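Long-range contact in isomaltose glucohydrolase (Kribbella flavida, PDB 5Z3E), which hydrolyses the alpha-1,6-glucosidic linkage of isomaltose from its non-reducing end, releasing beta-D-glucose and D-glucose inside the cell: residues H97-R108 / E172-D183. The protein carries 1 engineered substitution. Numbering follows the deposited sequence.
Sequences HDWVDGVLRRRR and ERWRAGIDVAVD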
loop_
_atom_site.group_PDB
_atom_site.type_symbol
_atom_site.label_atom_id
_atom_site.label_comp_id
_atom_site.label_asym_id
_atom_site.label_seq_id
_atom_site.Cartn_x
_atom_site.Cartn_y
_atom_site.Cartn_z
ATOM N N HIS A 97 13.657 6.211 -0.609
ATOM C CA HIS A 97 13.336 6.916 -1.842
ATOM C C HIS A 97 14.521 6.941 -2.781
ATOM O O HIS A 97 14.351 6.812 -3.998
ATOM C CB HIS A 97 12.781 8.297 -1.553
ATOM C CG HIS A 97 11.491 8.227 -0.828
ATOM N ND1 HIS A 97 10.420 7.537 -1.342
ATOM C CD2 HIS A 97 11.138 8.701 0.391
ATOM C CE1 HIS A 97 9.455 7.613 -0.447
ATOM N NE2 HIS A 97 9.858 8.297 0.616
ATOM N N ASP A 98 15.738 7.094 -2.240
ATOM C CA ASP A 98 16.926 6.987 -3.089
ATOM C C ASP A 98 16.949 5.650 -3.794
ATOM O O ASP A 98 17.228 5.569 -5.000
ATOM C CB ASP A 98 18.198 7.112 -2.240
ATOM C CG ASP A 98 18.536 8.509 -1.770
ATOM O OD1 ASP A 98 17.985 9.508 -2.314
ATOM O OD2 ASP A 98 19.390 8.598 -0.853
ATOM N N TRP A 99 16.728 4.581 -3.051
ATOM C CA TRP A 99 16.785 3.244 -3.625
ATOM C C TRP A 99 15.763 3.102 -4.740
ATOM O O TRP A 99 16.105 2.661 -5.845
ATOM C CB TRP A 99 16.608 2.190 -2.535
ATOM C CG TRP A 99 16.591 0.805 -3.086
ATOM C CD1 TRP A 99 17.654 0.051 -3.439
ATOM C CD2 TRP A 99 15.425 0.025 -3.388
ATOM N NE1 TRP A 99 17.243 -1.145 -3.958
ATOM C CE2 TRP A 99 15.876 -1.202 -3.935
ATOM C CE3 TRP A 99 14.056 0.231 -3.236
ATOM C CZ2 TRP A 99 14.997 -2.182 -4.337
ATOM C CZ3 TRP A 99 13.197 -0.750 -3.618
ATOM C CH2 TRP A 99 13.662 -1.940 -4.172
ATOM N N VAL A 100 14.512 3.466 -4.473
ATOM C CA VAL A 100 13.474 3.332 -5.483
ATOM C C VAL A 100 13.813 4.162 -6.722
ATOM O O VAL A 100 13.697 3.698 -7.855
ATOM C CB VAL A 100 12.084 3.738 -4.951
ATOM C CG1 VAL A 100 11.065 3.648 -6.067
ATOM C CG2 VAL A 100 11.656 2.896 -3.755
ATOM N N ASP A 101 14.173 5.415 -6.497
ATOM C CA ASP A 101 14.529 6.306 -7.606
ATOM C C ASP A 101 15.600 5.661 -8.478
ATOM O O ASP A 101 15.480 5.625 -9.702
ATOM C CB ASP A 101 14.997 7.624 -6.999
ATOM C CG ASP A 101 15.612 8.615 -7.976
ATOM O OD1 ASP A 101 15.112 8.731 -9.105
ATOM O OD2 ASP A 101 16.579 9.272 -7.532
ATOM N N GLY A 102 16.667 5.161 -7.867
ATOM C CA GLY A 102 17.725 4.566 -8.661
ATOM C C GLY A 102 17.278 3.328 -9.405
ATOM O O GLY A 102 17.692 3.087 -10.555
ATOM N N VAL A 103 16.451 2.511 -8.781
ATOM C CA VAL A 103 15.904 1.332 -9.433
ATOM C C VAL A 103 15.090 1.736 -10.651
ATOM O O VAL A 103 15.193 1.094 -11.707
ATOM C CB VAL A 103 15.082 0.522 -8.411
ATOM C CG1 VAL A 103 14.194 -0.502 -9.080
ATOM C CG2 VAL A 103 16.015 -0.139 -7.401
ATOM N N LEU A 104 14.260 2.773 -10.514
ATOM C CA LEU A 104 13.423 3.231 -11.606
ATOM C C LEU A 104 14.215 3.915 -12.711
ATOM O O LEU A 104 13.924 3.699 -13.890
ATOM C CB LEU A 104 12.315 4.168 -11.090
ATOM C CG LEU A 104 11.268 3.471 -10.238
ATOM C CD1 LEU A 104 10.305 4.505 -9.718
ATOM C CD2 LEU A 104 10.606 2.366 -10.990
ATOM N N ARG A 105 15.221 4.728 -12.369
ATOM C CA ARG A 105 16.010 5.335 -13.426
ATOM C C ARG A 105 16.664 4.251 -14.286
ATOM O O ARG A 105 16.806 4.409 -15.494
ATOM C CB ARG A 105 17.064 6.293 -12.882
ATOM C CG ARG A 105 16.509 7.525 -12.164
ATOM C CD ARG A 105 17.611 8.522 -11.879
ATOM N NE ARG A 105 17.256 9.436 -10.796
ATOM C CZ ARG A 105 18.008 10.446 -10.406
ATOM N NH1 ARG A 105 19.099 10.782 -11.074
ATOM N NH2 ARG A 105 17.655 11.147 -9.331
ATOM N N ARG A 106 17.067 3.136 -13.669
ATOM C CA ARG A 106 17.632 2.031 -14.422
ATOM C C ARG A 106 16.648 1.405 -15.399
ATOM O O ARG A 106 17.093 0.699 -16.313
ATOM C CB ARG A 106 18.226 0.983 -13.481
ATOM C CG ARG A 106 19.575 1.380 -12.935
ATOM C CD ARG A 106 19.958 0.659 -11.653
ATOM N NE ARG A 106 19.973 -0.782 -11.864
ATOM C CZ ARG A 106 19.932 -1.654 -10.868
ATOM N NH1 ARG A 106 19.897 -1.248 -9.614
ATOM N NH2 ARG A 106 19.901 -2.948 -11.153
ATOM N N ARG A 107 15.348 1.619 -15.204
ATOM C CA ARG A 107 14.293 1.135 -16.079
ATOM C C ARG A 107 13.830 2.169 -17.099
ATOM O O ARG A 107 12.849 1.933 -17.797
ATOM C CB ARG A 107 13.109 0.632 -15.252
ATOM C CG ARG A 107 13.443 -0.429 -14.224
ATOM C CD ARG A 107 14.102 -1.645 -14.776
ATOM N NE ARG A 107 14.401 -2.599 -13.725
ATOM C CZ ARG A 107 13.922 -3.825 -13.604
ATOM N NH1 ARG A 107 14.280 -4.563 -12.562
ATOM N NH2 ARG A 107 13.038 -4.294 -14.514
ATOM N N ARG A 108 14.542 3.296 -17.229
ATOM C CA ARG A 108 14.160 4.314 -18.201
ATOM C C ARG A 108 14.033 3.750 -19.594
ATOM O O ARG A 108 13.094 4.062 -20.320
ATOM C CB ARG A 108 15.209 5.426 -18.160
ATOM C CG ARG A 108 15.041 6.536 -19.159
ATOM C CD ARG A 108 13.972 7.548 -18.750
ATOM N NE ARG A 108 12.659 7.136 -19.150
ATOM C CZ ARG A 108 11.566 7.826 -18.908
ATOM N NH1 ARG A 108 11.546 8.786 -18.015
ATOM N NH2 ARG A 108 10.474 7.488 -19.559
ATOM N N GLU A 172 13.670 17.347 -6.847
ATOM C CA GLU A 172 14.624 17.079 -7.925
ATOM C C GLU A 172 15.568 15.939 -7.560
ATOM O O GLU A 172 16.087 15.256 -8.442
ATOM C CB GLU A 172 15.368 18.357 -8.322
ATOM C CG GLU A 172 16.256 18.227 -9.544
ATOM C CD GLU A 172 15.549 18.003 -10.866
ATOM O OE1 GLU A 172 14.344 18.184 -10.976
ATOM O OE2 GLU A 172 16.239 17.666 -11.841
ATOM N N ARG A 173 15.803 15.699 -6.257
ATOM C CA ARG A 173 16.593 14.550 -5.813
ATOM C C ARG A 173 16.097 13.232 -6.396
ATOM O O ARG A 173 16.910 12.338 -6.638
ATOM C CB ARG A 173 16.553 14.512 -4.276
ATOM C CG ARG A 173 17.211 13.297 -3.610
ATOM C CD ARG A 173 17.330 13.526 -2.137
ATOM N NE ARG A 173 17.805 12.326 -1.454
ATOM C CZ ARG A 173 17.899 12.207 -0.131
ATOM N NH1 ARG A 173 17.573 13.233 0.640
ATOM N NH2 ARG A 173 18.287 11.072 0.423
ATOM N N TRP A 174 14.779 13.110 -6.575
ATOM C CA TRP A 174 14.145 11.858 -6.994
ATOM C C TRP A 174 13.376 12.001 -8.306
ATOM O O TRP A 174 12.681 11.079 -8.726
ATOM C CB TRP A 174 13.208 11.357 -5.885
ATOM C CG TRP A 174 13.925 11.113 -4.590
ATOM C CD1 TRP A 174 14.921 10.215 -4.368
ATOM C CD2 TRP A 174 13.699 11.760 -3.323
ATOM N NE1 TRP A 174 15.332 10.254 -3.060
ATOM C CE2 TRP A 174 14.593 11.198 -2.404
ATOM C CE3 TRP A 174 12.839 12.772 -2.880
ATOM C CZ2 TRP A 174 14.624 11.591 -1.058
ATOM C CZ3 TRP A 174 12.903 13.164 -1.566
ATOM C CH2 TRP A 174 13.776 12.575 -0.670
ATOM N N ARG A 175 13.498 13.148 -8.972
ATOM C CA ARG A 175 12.643 13.483 -10.101
ATOM C C ARG A 175 12.798 12.537 -11.280
ATOM O O ARG A 175 11.792 12.196 -11.921
ATOM C CB ARG A 175 12.897 14.933 -10.521
ATOM C CG ARG A 175 12.267 15.340 -11.846
ATOM C CD ARG A 175 10.738 15.360 -11.804
ATOM N NE ARG A 175 10.218 15.825 -13.095
ATOM C CZ ARG A 175 10.202 17.093 -13.490
ATOM N NH1 ARG A 175 10.452 18.073 -12.633
ATOM N NH2 ARG A 175 9.889 17.384 -14.747
ATOM N N ALA A 176 14.023 12.146 -11.638
ATOM C CA ALA A 176 14.161 11.317 -12.827
ATOM C C ALA A 176 13.489 9.962 -12.620
ATOM O O ALA A 176 12.948 9.385 -13.568
ATOM C CB ALA A 176 15.600 11.211 -13.257
ATOM N N GLY A 177 13.482 9.447 -11.391
ATOM C CA GLY A 177 12.740 8.229 -11.093
ATOM C C GLY A 177 11.220 8.448 -11.105
ATOM O O GLY A 177 10.480 7.630 -11.645
ATOM N N ILE A 178 10.795 9.581 -10.548
ATOM C CA ILE A 178 9.393 9.990 -10.671
ATOM C C ILE A 178 8.960 9.994 -12.131
ATOM O O ILE A 178 7.871 9.505 -12.455
ATOM C CB ILE A 178 9.188 11.366 -9.991
ATOM C CG1 ILE A 178 9.272 11.214 -8.460
ATOM C CG2 ILE A 178 7.886 12.004 -10.437
ATOM C CD1 ILE A 178 9.366 12.522 -7.707
ATOM N N ASP A 179 9.784 10.545 -13.020
ATOM C CA ASP A 179 9.419 10.631 -14.425
ATOM C C ASP A 179 9.185 9.252 -15.024
ATOM O O ASP A 179 8.264 9.076 -15.842
ATOM C CB ASP A 179 10.511 11.344 -15.220
ATOM C CG ASP A 179 10.583 12.850 -15.002
ATOM O OD1 ASP A 179 9.620 13.447 -14.495
ATOM O OD2 ASP A 179 11.625 13.441 -15.410
ATOM N N VAL A 180 10.018 8.271 -14.680
ATOM C CA VAL A 180 9.825 6.914 -15.179
ATOM C C VAL A 180 8.471 6.365 -14.709
ATOM O O VAL A 180 7.697 5.809 -15.494
ATOM C CB VAL A 180 10.978 5.982 -14.751
ATOM C CG1 VAL A 180 10.707 4.552 -15.146
ATOM C CG2 VAL A 180 12.286 6.443 -15.350
ATOM N N ALA A 181 8.193 6.502 -13.407
ATOM C CA ALA A 181 6.942 5.990 -12.864
ATOM C C ALA A 181 5.728 6.670 -13.479
ATOM O O ALA A 181 4.729 6.001 -13.783
ATOM C CB ALA A 181 6.938 6.143 -11.350
ATOM N N VAL A 182 5.783 7.990 -13.639
ATOM C CA VAL A 182 4.667 8.706 -14.233
ATOM C C VAL A 182 4.437 8.246 -15.659
ATOM O O VAL A 182 3.308 7.946 -16.056
ATOM C CB VAL A 182 4.859 10.237 -14.177
ATOM C CG1 VAL A 182 3.812 10.933 -15.015
ATOM C CG2 VAL A 182 4.812 10.743 -12.748
ATOM N N ASP A 183 5.492 8.201 -16.469
ATOM C CA ASP A 183 5.319 7.789 -17.862
ATOM C C ASP A 183 4.702 6.393 -17.937
ATOM O O ASP A 183 3.848 6.122 -18.782
ATOM C CB ASP A 183 6.655 7.816 -18.599
ATOM C CG ASP A 183 7.141 9.217 -18.959
ATOM O OD1 ASP A 183 6.349 10.174 -18.951
ATOM O OD2 ASP A 183 8.337 9.302 -19.339
HETATM O O HOH W 1 13.794 9.649 -16.191
HETATM O O HOH W 2 10.053 11.238 -18.794
#
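Asp98 is gripped side-on by Arg173, in the one of its two conformers described here: NE of Arg173 reaches the syn lone pair of Asp98 OD1 at 3.0 Å, and NH2 takes OD2. The same OD1 accepts the indole N-H of Trp174 NE1 at 2.9 Å on its anti side, tilted out of the carboxylate plane. A lysine in place of Asp98 would probably strand that indole N-H and set a second positive charge against Arg173. Farther along, Asp101 OD1 receives a weak bond from Gly177 N and a straighter one (163°) from Arg105 NE; the Asp101 carboxylate reaches the start of helix 175-188 because chi1 (171°) holds CG anti to the backbone N. At the other end, Arg108 NH2 meets the anti lone pair of Asp183 OD2 at 2.8 Å, and Asp112 shares this nitrogen; one water links Arg108 NH1 to Ala176 O.

Among the nonpolar contacts, His97 CB lies over one face of Trp174; the His97 imidazole turns an edge toward the indole face, and its ND1 is hydrogen-bonded to Trp156 NE1. The CA atoms of Asp101 and Gly177 come within 4.4 Å, where a CB on the glycine would strike Asp101 OD1. Leu104 packs on Val180 and Ala181.

Helix 90-105 and the start of helix 108-119 thus both meet helix 175-188 in the helical fold of this family 15 enzyme, away from its annotated sites, charge pairs near both ends flanking tight glycine packing.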